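Local coordinates for protein endoglucanase E-5 (Thermobifida fusca, PDB 2CKS) that hydrolyses internal beta-1,4-glucosidic linkages in cellulose, lichenin and cereal beta-D-glucans, this chain being its family 5 catalytic domain, at residues 36-41 with 63-68; 49-54 with 92-97; 147-152 with 192-197; 212-217 with 249-254. All blocks are in the same frame, centred on the assembly; numbering follows the deposited sequence.

Contact 1 (36-41 with 63-68); sequences IQWFDH and SMYIQE
Gln37 and Tyr65 form the tight centre of this contact. The amide nitrogen of Gln37 lies over one face of the Tyr65 ring, with NE2 3.3 Å from Tyr65 CG. The same NE2 sits 3.1 Å above the plane of the Trp38 six-membered ring, over its centre. Gln37 CG stands between the backbone N and the carbonyl carbon (chi1 84°), and the bend at chi2 brings the amide over the Tyr65 ring. NE2 gives a hydrogen bond to Glu68 O at 2.9 Å, while Gln37 OE1 takes one from a water that also donates, over a longer distance, to Tyr65 O.

Segment 63-68 runs from the second strand of the (beta/alpha)8 barrel into the loop after it, and 36-41 follows the first. Ile36 N donates a hydrogen bond to Ser63 O at 3.2 Å. The side chain of Ser63 is about 5 Å from that of Glu231, the nucleophile by similarity.

The outer side is looser. The six-membered ring of Trp38 points its edge at the Tyr65 face, centroids 4.8 Å apart and planes at 58°. Trp38 is partly exposed, and so is Glu68, whose OE1 touches the indole edge, 3.5 Å from Trp38 CH2.

Contact 2 (49-54 with 92-97); sequences DALAYD and RGLYVI. With ZN (zinc ion), chain D.
Asp49 and Arg92 carry the charged part of this contact. Arg92 NE donates to Asp49 OD2 at 2.7 Å, in a salt bridge whose N-H...O angle is only 130°. NE meets OD2 nearly in line with the C-O bond, but OD2 lies 31° out of the guanidinium plane. The Arg92 chain is extended from CG to NE, which carries the group across to the helix.

Metal binding uses the other carboxylate oxygen. Asp49 OD1 binds the zinc ion at 2.0 Å, and Asp45 completes the protein ligands. Arg92 NH2 is hydrogen-bonded to Asp45 OD1, so this arginine is a second-shell residue for both aspartates. NH1 is bonded to Met88 O. With a leucine in its place, Asp49 OD2 and Asp45 OD1 would probably lose the N-H donors that one side chain gives them both.

The van der Waals contacts are lighter. Ala52 CB packs 3.9 Å from Arg92 CB and 4.0 Å from Leu94 CD2. Tyr53 OH touches Arg92 CG at 3.8 Å.

Gly93, at positive phi, is the C-prime residue of a Schellman motif that ends helix 75-90. The contact sets helix 45-54 of the TIM barrel against the turn between helix 75-90 and strand 95-101, while Leu51 also touches Ile60 of strand 59-65.

Contact 3 (147-152 with 192-197); sequences SIKSYA and NPVNAS
Lys149 lies across the side chain of Asn192, the two crossing at about a right angle. In the (beta/alpha)8 barrel this joins helix 145-162, which follows the fourth strand, to the loop that leads into the sixth strand, 199-206.

The lysine starts with CG anti to its own N (chi1 174°) and bends at chi3 and chi4. That path takes its aliphatic part past the Asn192 amide, with Lys149 CE 3.2 Å from Asn192 OD1. It then turns the ammonium group to the loop backbone, where NZ donates to Pro193 O at 3.0 Å. The donor is tilted 30° from the carbonyl plane. NZ also makes a salt bridge with Glu153 of the same helix, and Glu153 OE1 in turn accepts from Asn195 N, Asn195 being the centre of an inverse gamma turn. If a methionine stood here, Pro193 O would probably lose this donor and Glu153 its charged mate.

Asn192 O is taken up by Trp145 NE1, which ties the loop to the helix. One turn further along the helix the contact is apolar and light. Val194 has CG2 beside its backbone N, and this methyl rests on Ala152 CB at 4.0 Å.

Contact 4 (212-217 with 249-254); sequences DNYLNA and DRYIDL
Arg250 NH2 donates to Asp212 OD2 at 3.2 Å and nearly straight, with an N-H...O angle of 168°. The oxygen lies in the guanidinium plane, but NH2 comes to it from above the carboxylate plane. The bond from Arg250 NH1 to Asp212 OD1 is weak, and the two flat groups are turned steeply against each other.

Helices 212-224 and 245-258 are neighbours on the outside of the (beta/alpha)8 barrel, one before and one after strand 227-233. Over the segments in contact they run parallel, at 7°, with axes 10.8 Å apart.

Leu215 fills the space between them. Its CG is anti to the backbone N (chi1 -176°), which carries the methyls across to Tyr251 and Arg250. CD1 lies over the face of the Tyr251 ring, 3.9 Å from the centroid, in a CH-pi contact. CD2 touches Arg250 NH2 at 3.7 Å. Tyr251 reaches across to the first helix, its OH 3.1 Å from Tyr214 CB. That hydroxyl is hydrogen-bonded to His210 O, and the Tyr251 ring stacks with Phe205.

Overall arrangement
All four contacts belong to one (beta/alpha)8 barrel. Contacts 1 and 2 interlock, since their segments alternate: contact 1 holds part of strand 59-65 and contact 2 part of its barrel neighbour 95-101. Contact 1 lies by the active site: the side chain of Tyr65 is about 8 Å from that of Glu139, the proton donor by similarity. Glu139 and Glu231 bind a zinc ion in the active site; contacts 2 and 3 lie away from it, and the zinc of contact 2 is another. Contact 4 is further out, with Tyr214 about 10 Å from Glu139 between side chains. Contacts 1 and 4 lie on opposite sides of the chain's centre (centres 29 Å apart), as do contacts 2 and 3 (31 Å).

Contact 1 (36-41 with 63-68)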
loop_
_atom_site.group_PDB
_atom_site.type_symbol
_atom_site.label_atom_id
_atom_site.label_comp_id
_atom_site.label_asym_id
_atom_site.label_seq_id
_atom_site.Cartn_x
_atom_site.Cartn_y
_atom_site.Cartn_z
ATOM N N ILE A 36 12.049 -1.296 -4.034
ATOM C CA ILE A 36 12.970 -0.334 -4.644
ATOM C C ILE A 36 14.426 -0.840 -4.717
ATOM O O ILE A 36 15.234 -0.303 -5.473
ATOM C CB ILE A 36 12.867 1.073 -3.980
ATOM C CG1 ILE A 36 13.399 1.075 -2.551
ATOM C CG2 ILE A 36 11.420 1.583 -4.045
ATOM C CD1 ILE A 36 13.597 2.482 -1.978
ATOM N N GLN A 37 14.755 -1.893 -3.972
ATOM C CA GLN A 37 16.081 -2.514 -4.072
ATOM C C GLN A 37 16.279 -3.313 -5.364
ATOM O O GLN A 37 17.413 -3.639 -5.730
ATOM C CB GLN A 37 16.342 -3.412 -2.853
ATOM C CG GLN A 37 15.779 -4.825 -2.926
ATOM C CD GLN A 37 14.346 -4.953 -2.425
ATOM O OE1 GLN A 37 13.584 -3.981 -2.416
ATOM N NE2 GLN A 37 13.975 -6.165 -2.009
ATOM N N TRP A 38 15.177 -3.653 -6.027
ATOM C CA TRP A 38 15.217 -4.414 -7.273
ATOM C C TRP A 38 14.737 -3.620 -8.486
ATOM O O TRP A 38 15.220 -3.839 -9.598
ATOM C CB TRP A 38 14.349 -5.661 -7.159
ATOM C CG TRP A 38 14.778 -6.654 -6.144
ATOM C CD1 TRP A 38 16.046 -7.079 -5.886
ATOM C CD2 TRP A 38 13.924 -7.385 -5.270
ATOM N NE1 TRP A 38 16.035 -8.024 -4.888
ATOM C CE2 TRP A 38 14.737 -8.237 -4.502
ATOM C CE3 TRP A 38 12.539 -7.414 -5.062
ATOM C CZ2 TRP A 38 14.219 -9.095 -3.535
ATOM C CZ3 TRP A 38 12.026 -8.263 -4.095
ATOM C CH2 TRP A 38 12.866 -9.091 -3.347
ATOM N N PHE A 39 13.778 -2.713 -8.289
ATOM C CA PHE A 39 13.096 -2.059 -9.410
ATOM C C PHE A 39 13.099 -0.549 -9.278
ATOM O O PHE A 39 12.157 0.129 -9.674
ATOM C CB PHE A 39 11.674 -2.608 -9.574
ATOM C CG PHE A 39 11.650 -4.064 -9.897
ATOM C CD1 PHE A 39 11.863 -4.507 -11.193
ATOM C CD2 PHE A 39 11.473 -5.003 -8.888
ATOM C CE1 PHE A 39 11.886 -5.868 -11.471
ATOM C CE2 PHE A 39 11.494 -6.354 -9.173
ATOM C CZ PHE A 39 11.698 -6.777 -10.464
ATOM N N ASP A 40 14.181 -0.031 -8.721
ATOM C CA ASP A 40 14.374 1.396 -8.609
ATOM C C ASP A 40 14.427 2.041 -9.981
ATOM O O ASP A 40 13.971 3.168 -10.152
ATOM C CB ASP A 40 15.683 1.674 -7.894
ATOM C CG ASP A 40 15.756 3.058 -7.365
ATOM O OD1 ASP A 40 16.837 3.678 -7.500
ATOM O OD2 ASP A 40 14.783 3.601 -6.805
ATOM N N HIS A 41 14.994 1.322 -10.953
ATOM C CA HIS A 41 15.120 1.823 -12.330
ATOM C C HIS A 41 13.772 2.004 -13.064
ATOM O O HIS A 41 13.724 2.641 -14.126
ATOM C CB HIS A 41 16.119 0.954 -13.144
ATOM C CG HIS A 41 15.711 -0.481 -13.294
ATOM N ND1 HIS A 41 15.596 -1.343 -12.222
ATOM C CD2 HIS A 41 15.400 -1.207 -14.394
ATOM C CE1 HIS A 41 15.204 -2.531 -12.655
ATOM N NE2 HIS A 41 15.082 -2.475 -13.969
ATOM N N SER A 63 7.257 0.861 -1.864
ATOM C CA SER A 63 7.518 -0.372 -1.148
ATOM C C SER A 63 9.008 -0.539 -0.930
ATOM O O SER A 63 9.765 -0.739 -1.876
ATOM C CB SER A 63 6.945 -1.571 -1.905
ATOM O OG SER A 63 5.526 -1.496 -1.937
ATOM N N MET A 64 9.415 -0.430 0.321
ATOM C CA MET A 64 10.810 -0.582 0.703
ATOM C C MET A 64 10.979 -1.835 1.553
ATOM O O MET A 64 10.640 -1.850 2.735
ATOM C CB MET A 64 11.276 0.639 1.491
ATOM C CG MET A 64 12.764 0.607 1.872
ATOM S SD MET A 64 13.251 2.053 2.804
ATOM C CE MET A 64 12.505 1.665 4.399
ATOM N N TYR A 65 11.491 -2.894 0.938
ATOM C CA TYR A 65 11.869 -4.091 1.669
ATOM C C TYR A 65 12.982 -3.745 2.649
ATOM O O TYR A 65 13.756 -2.821 2.427
ATOM C CB TYR A 65 12.389 -5.169 0.733
ATOM C CG TYR A 65 11.370 -5.938 -0.067
ATOM C CD1 TYR A 65 10.626 -5.326 -1.064
ATOM C CD2 TYR A 65 11.187 -7.298 0.146
ATOM C CE1 TYR A 65 9.725 -6.036 -1.828
ATOM C CE2 TYR A 65 10.278 -8.022 -0.615
ATOM C CZ TYR A 65 9.556 -7.381 -1.599
ATOM O OH TYR A 65 8.649 -8.082 -2.364
ATOM N N ILE A 66 13.037 -4.491 3.745
ATOM C CA ILE A 66 14.037 -4.268 4.785
ATOM C C ILE A 66 15.128 -5.330 4.671
ATOM O O ILE A 66 16.307 -5.004 4.584
ATOM C CB ILE A 66 13.368 -4.279 6.185
ATOM C CG1 ILE A 66 12.055 -3.472 6.179
ATOM C CG2 ILE A 66 14.355 -3.763 7.236
ATOM C CD1 ILE A 66 12.182 -2.051 5.729
ATOM N N GLN A 67 14.708 -6.587 4.654
ATOM C CA GLN A 67 15.569 -7.699 4.291
ATOM C C GLN A 67 15.552 -7.843 2.760
ATOM O O GLN A 67 15.170 -6.906 2.063
ATOM C CB GLN A 67 15.120 -8.962 5.028
ATOM C CG GLN A 67 15.553 -8.969 6.496
ATOM C CD GLN A 67 14.816 -7.956 7.367
ATOM O OE1 GLN A 67 13.585 -7.934 7.397
ATOM N NE2 GLN A 67 15.570 -7.129 8.082
ATOM N N GLU A 68 16.011 -8.978 2.233
ATOM C CA GLU A 68 16.013 -9.237 0.787
ATOM C C GLU A 68 16.740 -8.127 0.014
ATOM O O GLU A 68 16.270 -7.649 -1.018
ATOM C CB GLU A 68 14.584 -9.482 0.283
ATOM C CG GLU A 68 13.887 -10.598 1.060
ATOM C CD GLU A 68 12.503 -10.942 0.551
ATOM O OE1 GLU A 68 12.363 -11.288 -0.650
ATOM O OE2 GLU A 68 11.550 -10.876 1.357
HETATM O O HOH W 1 13.753 -1.837 -0.694
#

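Contact 2 (49-54 with 92-97)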
loop_
_atom_site.group_PDB
_atom_site.type_symbol
_atom_site.label_atom_id
_atom_site.label_comp_id
_atom_site.label_asym_id
_atom_site.label_seq_id
_atom_site.Cartn_x
_atom_site.Cartn_y
_atom_site.Cartn_z
ATOM N N ASP A 49 5.438 10.456 -14.097
ATOM C CA ASP A 49 4.555 11.372 -14.803
ATOM C C ASP A 49 3.427 10.590 -15.462
ATOM O O ASP A 49 2.285 10.997 -15.418
ATOM C CB ASP A 49 5.299 12.157 -15.885
ATOM C CG ASP A 49 6.186 13.250 -15.329
ATOM O OD1 ASP A 49 6.816 13.953 -16.160
ATOM O OD2 ASP A 49 6.319 13.481 -14.115
ATOM N N ALA A 50 3.750 9.451 -16.065
ATOM C CA ALA A 50 2.738 8.627 -16.709
ATOM C C ALA A 50 1.704 8.152 -15.686
ATOM O O ALA A 50 0.500 8.230 -15.920
ATOM C CB ALA A 50 3.393 7.444 -17.382
ATOM N N LEU A 51 2.176 7.673 -14.540
ATOM C CA LEU A 51 1.277 7.175 -13.515
ATOM C C LEU A 51 0.294 8.259 -13.058
ATOM O O LEU A 51 -0.890 7.984 -12.864
ATOM C CB LEU A 51 2.079 6.646 -12.322
ATOM C CG LEU A 51 1.276 6.096 -11.142
ATOM C CD1 LEU A 51 0.428 4.919 -11.589
ATOM C CD2 LEU A 51 2.217 5.714 -10.004
ATOM N N ALA A 52 0.784 9.484 -12.895
ATOM C CA ALA A 52 -0.035 10.571 -12.364
ATOM C C ALA A 52 -0.938 11.153 -13.437
ATOM O O ALA A 52 -2.147 11.281 -13.245
ATOM C CB ALA A 52 0.860 11.663 -11.784
ATOM N N TYR A 53 -0.342 11.504 -14.575
ATOM C CA TYR A 53 -1.031 12.307 -15.584
ATOM C C TYR A 53 -1.804 11.484 -16.605
ATOM O O TYR A 53 -2.804 11.957 -17.125
ATOM C CB TYR A 53 -0.036 13.192 -16.336
ATOM C CG TYR A 53 0.908 14.019 -15.487
ATOM C CD1 TYR A 53 2.210 14.257 -15.921
ATOM C CD2 TYR A 53 0.508 14.583 -14.272
ATOM C CE1 TYR A 53 3.092 15.017 -15.174
ATOM C CE2 TYR A 53 1.391 15.345 -13.513
ATOM C CZ TYR A 53 2.676 15.562 -13.971
ATOM O OH TYR A 53 3.566 16.314 -13.229
ATOM N N ASP A 54 -1.310 10.291 -16.941
ATOM C CA ASP A 54 -1.953 9.448 -17.951
ATOM C C ASP A 54 -2.837 8.375 -17.322
ATOM O O ASP A 54 -3.988 8.185 -17.730
ATOM C CB ASP A 54 -0.912 8.791 -18.854
ATOM C CG ASP A 54 -0.060 9.791 -19.596
ATOM O OD1 ASP A 54 -0.523 10.930 -19.829
ATOM O OD2 ASP A 54 1.090 9.514 -19.990
ATOM N N ARG A 92 3.857 15.539 -8.255
ATOM C CA ARG A 92 2.971 15.046 -9.304
ATOM C C ARG A 92 1.528 14.904 -8.813
ATOM O O ARG A 92 0.671 14.353 -9.509
ATOM C CB ARG A 92 3.521 13.727 -9.863
ATOM C CG ARG A 92 4.829 13.923 -10.605
ATOM C CD ARG A 92 5.715 12.712 -10.692
ATOM N NE ARG A 92 6.881 12.988 -11.526
ATOM C CZ ARG A 92 7.958 13.666 -11.142
ATOM N NH1 ARG A 92 8.101 14.124 -9.901
ATOM N NH2 ARG A 92 8.926 13.867 -12.014
ATOM N N GLY A 93 1.256 15.436 -7.625
ATOM C CA GLY A 93 -0.093 15.519 -7.101
ATOM C C GLY A 93 -0.658 14.239 -6.546
ATOM O O GLY A 93 -1.880 14.097 -6.444
ATOM N N LEU A 94 0.225 13.314 -6.177
ATOM C CA LEU A 94 -0.165 12.006 -5.654
ATOM C C LEU A 94 -0.071 11.908 -4.143
ATOM O O LEU A 94 0.857 12.442 -3.532
ATOM C CB LEU A 94 0.738 10.922 -6.227
ATOM C CG LEU A 94 0.782 10.784 -7.741
ATOM C CD1 LEU A 94 1.878 9.789 -8.131
ATOM C CD2 LEU A 94 -0.575 10.363 -8.243
ATOM N N TYR A 95 -1.020 11.195 -3.552
ATOM C CA TYR A 95 -0.853 10.689 -2.199
ATOM C C TYR A 95 0.239 9.644 -2.219
ATOM O O TYR A 95 0.502 9.019 -3.247
ATOM C CB TYR A 95 -2.165 10.119 -1.653
ATOM C CG TYR A 95 -3.151 11.232 -1.431
ATOM C CD1 TYR A 95 -4.049 11.611 -2.421
ATOM C CD2 TYR A 95 -3.147 11.947 -0.249
ATOM C CE1 TYR A 95 -4.923 12.664 -2.225
ATOM C CE2 TYR A 95 -4.009 13.004 -0.055
ATOM C CZ TYR A 95 -4.897 13.351 -1.030
ATOM O OH TYR A 95 -5.760 14.410 -0.860
ATOM N N VAL A 96 0.905 9.481 -1.088
ATOM C CA VAL A 96 2.009 8.543 -0.989
ATOM C C VAL A 96 1.833 7.681 0.234
ATOM O O VAL A 96 1.580 8.206 1.319
ATOM C CB VAL A 96 3.345 9.261 -0.845
ATOM C CG1 VAL A 96 4.484 8.239 -0.814
ATOM C CG2 VAL A 96 3.539 10.209 -1.974
ATOM N N ILE A 97 1.959 6.369 0.065
ATOM C CA ILE A 97 2.062 5.464 1.197
ATOM C C ILE A 97 3.512 5.059 1.347
ATOM O O ILE A 97 4.108 4.537 0.411
ATOM C CB ILE A 97 1.217 4.211 0.985
ATOM C CG1 ILE A 97 -0.241 4.599 0.784
ATOM C CG2 ILE A 97 1.405 3.249 2.163
ATOM C CD1 ILE A 97 -1.139 3.446 0.432
HETATM ZN ZN ZN D . 8.235 15.152 -15.492
#

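Contact 3 (147-152 with 192-197)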
loop_
_atom_site.group_PDB
_atom_site.type_symbol
_atom_site.label_atom_id
_atom_site.label_comp_id
_atom_site.label_asym_id
_atom_site.label_seq_id
_atom_site.Cartn_x
_atom_site.Cartn_y
_atom_site.Cartn_z
ATOM N N SER A 147 0.229 -9.432 19.185
ATOM C CA SER A 147 1.613 -9.009 19.019
ATOM C C SER A 147 1.731 -7.931 17.944
ATOM O O SER A 147 2.579 -7.054 18.052
ATOM C CB SER A 147 2.522 -10.195 18.704
ATOM O OG SER A 147 2.392 -10.596 17.360
ATOM N N ILE A 148 0.882 -7.989 16.917
ATOM C CA ILE A 148 0.871 -6.933 15.896
ATOM C C ILE A 148 0.372 -5.644 16.516
ATOM O O ILE A 148 0.943 -4.592 16.293
ATOM C CB ILE A 148 0.024 -7.319 14.672
ATOM C CG1 ILE A 148 0.617 -8.547 13.985
ATOM C CG2 ILE A 148 -0.035 -6.141 13.687
ATOM C CD1 ILE A 148 -0.331 -9.197 13.011
ATOM N N LYS A 149 -0.664 -5.748 17.338
ATOM C CA LYS A 149 -1.207 -4.598 18.044
ATOM C C LYS A 149 -0.142 -3.950 18.946
ATOM O O LYS A 149 0.007 -2.744 18.961
ATOM C CB LYS A 149 -2.437 -5.031 18.868
ATOM C CG LYS A 149 -3.007 -3.940 19.768
ATOM C CD LYS A 149 -4.148 -4.455 20.629
ATOM C CE LYS A 149 -4.161 -3.822 22.014
ATOM N NZ LYS A 149 -4.723 -2.452 21.948
ATOM N N SER A 150 0.601 -4.752 19.697
ATOM C CA SER A 150 1.625 -4.199 20.583
ATOM C C SER A 150 2.778 -3.585 19.781
ATOM O O SER A 150 3.345 -2.585 20.197
ATOM C CB SER A 150 2.130 -5.242 21.588
ATOM O OG SER A 150 2.683 -6.374 20.945
ATOM N N TYR A 151 3.100 -4.164 18.623
ATOM C CA TYR A 151 4.103 -3.584 17.732
ATOM C C TYR A 151 3.628 -2.211 17.271
ATOM O O TYR A 151 4.383 -1.243 17.309
ATOM C CB TYR A 151 4.352 -4.486 16.512
ATOM C CG TYR A 151 5.078 -3.783 15.381
ATOM C CD1 TYR A 151 6.465 -3.623 15.400
ATOM C CD2 TYR A 151 4.381 -3.256 14.303
ATOM C CE1 TYR A 151 7.126 -2.968 14.362
ATOM C CE2 TYR A 151 5.030 -2.588 13.284
ATOM C CZ TYR A 151 6.394 -2.451 13.309
ATOM O OH TYR A 151 7.007 -1.794 12.257
ATOM N N ALA A 152 2.371 -2.136 16.839
ATOM C CA ALA A 152 1.798 -0.903 16.319
ATOM C C ALA A 152 1.847 0.175 17.392
ATOM O O ALA A 152 2.173 1.321 17.126
ATOM C CB ALA A 152 0.352 -1.129 15.846
ATOM N N ASN A 192 -10.164 -6.201 19.690
ATOM C CA ASN A 192 -8.939 -5.738 20.334
ATOM C C ASN A 192 -8.204 -4.757 19.410
ATOM O O ASN A 192 -7.126 -5.049 18.917
ATOM C CB ASN A 192 -8.050 -6.950 20.658
ATOM C CG ASN A 192 -6.871 -6.605 21.542
ATOM O OD1 ASN A 192 -6.851 -5.560 22.193
ATOM N ND2 ASN A 192 -5.882 -7.500 21.578
ATOM N N PRO A 193 -8.796 -3.597 19.154
ATOM C CA PRO A 193 -8.251 -2.690 18.142
ATOM C C PRO A 193 -6.994 -1.972 18.620
ATOM O O PRO A 193 -6.752 -1.865 19.828
ATOM C CB PRO A 193 -9.398 -1.708 17.907
ATOM C CG PRO A 193 -10.118 -1.674 19.193
ATOM C CD PRO A 193 -10.020 -3.057 19.777
ATOM N N VAL A 194 -6.189 -1.507 17.673
ATOM C CA VAL A 194 -5.064 -0.641 18.000
ATOM C C VAL A 194 -5.632 0.592 18.722
ATOM O O VAL A 194 -6.615 1.171 18.267
ATOM C CB VAL A 194 -4.285 -0.250 16.730
ATOM C CG1 VAL A 194 -3.248 0.830 17.032
ATOM C CG2 VAL A 194 -3.623 -1.473 16.129
ATOM N N ASN A 195 -5.015 0.951 19.850
ATOM C CA ASN A 195 -5.473 2.047 20.716
ATOM C C ASN A 195 -4.933 3.379 20.195
ATOM O O ASN A 195 -4.122 4.043 20.829
ATOM C CB ASN A 195 -5.034 1.793 22.174
ATOM C CG ASN A 195 -5.679 2.754 23.176
ATOM O OD1 ASN A 195 -6.909 2.832 23.296
ATOM N ND2 ASN A 195 -4.843 3.473 23.918
ATOM N N ALA A 196 -5.363 3.722 18.995
ATOM C CA ALA A 196 -5.069 4.994 18.369
ATOM C C ALA A 196 -6.158 5.213 17.351
ATOM O O ALA A 196 -6.832 4.267 16.929
ATOM C CB ALA A 196 -3.718 4.975 17.692
ATOM N N SER A 197 -6.335 6.463 16.971
ATOM C CA SER A 197 -7.275 6.802 15.932
ATOM C C SER A 197 -6.534 7.375 14.734
ATOM O O SER A 197 -5.302 7.468 14.718
ATOM C CB SER A 197 -8.316 7.755 16.477
ATOM O OG SER A 197 -9.055 7.084 17.479
#

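Contact 4 (212-217 with 249-254)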
loop_
_atom_site.group_PDB
_atom_site.type_symbol
_atom_site.label_atom_id
_atom_site.label_comp_id
_atom_site.label_asym_id
_atom_site.label_seq_id
_atom_site.Cartn_x
_atom_site.Cartn_y
_atom_site.Cartn_z
ATOM N N ASP A 212 -14.233 -16.366 -2.348
ATOM C CA ASP A 212 -15.326 -15.751 -1.605
ATOM C C ASP A 212 -15.051 -15.538 -0.117
ATOM O O ASP A 212 -15.568 -14.587 0.465
ATOM C CB ASP A 212 -16.618 -16.563 -1.793
ATOM C CG ASP A 212 -17.187 -16.432 -3.194
ATOM O OD1 ASP A 212 -16.399 -16.393 -4.162
ATOM O OD2 ASP A 212 -18.412 -16.374 -3.432
ATOM N N ASN A 213 -14.265 -16.411 0.506
ATOM C CA ASN A 213 -13.938 -16.234 1.922
ATOM C C ASN A 213 -13.071 -14.997 2.185
ATOM O O ASN A 213 -13.179 -14.385 3.242
ATOM C CB ASN A 213 -13.358 -17.509 2.573
ATOM C CG ASN A 213 -11.998 -17.925 2.011
ATOM O OD1 ASN A 213 -11.144 -18.411 2.754
ATOM N ND2 ASN A 213 -11.813 -17.787 0.703
ATOM N N TYR A 214 -12.236 -14.624 1.222
ATOM C CA TYR A 214 -11.443 -13.400 1.332
ATOM C C TYR A 214 -12.301 -12.167 1.028
ATOM O O TYR A 214 -12.218 -11.160 1.734
ATOM C CB TYR A 214 -10.221 -13.471 0.405
ATOM C CG TYR A 214 -9.126 -14.363 0.932
ATOM C CD1 TYR A 214 -7.971 -13.832 1.495
ATOM C CD2 TYR A 214 -9.242 -15.740 0.859
ATOM C CE1 TYR A 214 -6.959 -14.669 1.983
ATOM C CE2 TYR A 214 -8.240 -16.578 1.331
ATOM C CZ TYR A 214 -7.108 -16.037 1.896
ATOM O OH TYR A 214 -6.124 -16.880 2.365
ATOM N N LEU A 215 -13.125 -12.250 -0.011
ATOM C CA LEU A 215 -14.047 -11.170 -0.365
ATOM C C LEU A 215 -15.014 -10.883 0.790
ATOM O O LEU A 215 -15.243 -9.733 1.145
ATOM C CB LEU A 215 -14.810 -11.522 -1.653
ATOM C CG LEU A 215 -15.751 -10.471 -2.237
ATOM C CD1 LEU A 215 -14.958 -9.331 -2.830
ATOM C CD2 LEU A 215 -16.653 -11.097 -3.296
ATOM N N ASN A 216 -15.567 -11.936 1.375
ATOM C CA ASN A 216 -16.450 -11.797 2.531
ATOM C C ASN A 216 -15.774 -11.122 3.726
ATOM O O ASN A 216 -16.382 -10.276 4.389
ATOM C CB ASN A 216 -17.013 -13.162 2.958
ATOM C CG ASN A 216 -18.050 -13.710 1.976
ATOM O OD1 ASN A 216 -18.590 -12.983 1.162
ATOM N ND2 ASN A 216 -18.322 -15.003 2.063
ATOM N N ALA A 217 -14.523 -11.487 3.992
ATOM C CA ALA A 217 -13.769 -10.902 5.099
ATOM C C ALA A 217 -13.538 -9.413 4.890
ATOM O O ALA A 217 -13.566 -8.646 5.843
ATOM C CB ALA A 217 -12.443 -11.626 5.289
ATOM N N ASP A 249 -12.821 -8.280 -10.542
ATOM C CA ASP A 249 -13.862 -7.270 -10.740
ATOM C C ASP A 249 -14.872 -7.272 -9.578
ATOM O O ASP A 249 -15.435 -6.234 -9.246
ATOM C CB ASP A 249 -14.610 -7.509 -12.064
ATOM C CG ASP A 249 -13.824 -7.072 -13.291
ATOM O OD1 ASP A 249 -12.813 -6.345 -13.161
ATOM O OD2 ASP A 249 -14.157 -7.414 -14.450
ATOM N N ARG A 250 -15.113 -8.430 -8.966
ATOM C CA ARG A 250 -15.966 -8.490 -7.783
ATOM C C ARG A 250 -15.350 -7.709 -6.630
ATOM O O ARG A 250 -16.044 -6.971 -5.947
ATOM C CB ARG A 250 -16.243 -9.936 -7.365
ATOM C CG ARG A 250 -17.014 -10.724 -8.410
ATOM C CD ARG A 250 -17.149 -12.186 -8.093
ATOM N NE ARG A 250 -17.889 -12.397 -6.850
ATOM C CZ ARG A 250 -17.960 -13.553 -6.207
ATOM N NH1 ARG A 250 -17.345 -14.638 -6.677
ATOM N NH2 ARG A 250 -18.659 -13.630 -5.085
ATOM N N TYR A 251 -14.045 -7.861 -6.433
ATOM C CA TYR A 251 -13.329 -7.073 -5.433
ATOM C C TYR A 251 -13.384 -5.578 -5.770
ATOM O O TYR A 251 -13.604 -4.744 -4.894
ATOM C CB TYR A 251 -11.867 -7.510 -5.351
ATOM C CG TYR A 251 -11.594 -8.776 -4.579
ATOM C CD1 TYR A 251 -11.471 -8.757 -3.193
ATOM C CD2 TYR A 251 -11.410 -9.984 -5.235
ATOM C CE1 TYR A 251 -11.177 -9.902 -2.481
ATOM C CE2 TYR A 251 -11.121 -11.144 -4.527
ATOM C CZ TYR A 251 -11.016 -11.095 -3.149
ATOM O OH TYR A 251 -10.718 -12.238 -2.446
ATOM N N ILE A 252 -13.178 -5.238 -7.039
ATOM C CA ILE A 252 -13.191 -3.840 -7.464
ATOM C C ILE A 252 -14.549 -3.210 -7.211
ATOM O O ILE A 252 -14.631 -2.081 -6.744
ATOM C CB ILE A 252 -12.796 -3.706 -8.955
ATOM C CG1 ILE A 252 -11.306 -4.007 -9.124
ATOM C CG2 ILE A 252 -13.150 -2.324 -9.505
ATOM C CD1 ILE A 252 -10.392 -2.870 -8.718
ATOM N N ASP A 253 -15.613 -3.943 -7.506
ATOM C CA ASP A 253 -16.960 -3.421 -7.306
ATOM C C ASP A 253 -17.269 -3.246 -5.820
ATOM O O ASP A 253 -17.893 -2.263 -5.440
ATOM C CB ASP A 253 -17.995 -4.309 -7.991
ATOM C CG ASP A 253 -17.890 -4.248 -9.508
ATOM O OD1 ASP A 253 -18.454 -5.134 -10.172
ATOM O OD2 ASP A 253 -17.254 -3.358 -10.122
ATOM N N LEU A 254 -16.807 -4.177 -4.992
ATOM C CA LEU A 254 -17.007 -4.079 -3.552
ATOM C C LEU A 254 -16.247 -2.875 -3.005
ATOM O O LEU A 254 -16.791 -2.081 -2.242
ATOM C CB LEU A 254 -16.553 -5.352 -2.846
ATOM C CG LEU A 254 -16.880 -5.465 -1.351
ATOM C CD1 LEU A 254 -15.731 -4.967 -0.483
ATOM C CD2 LEU A 254 -18.193 -4.747 -0.988
#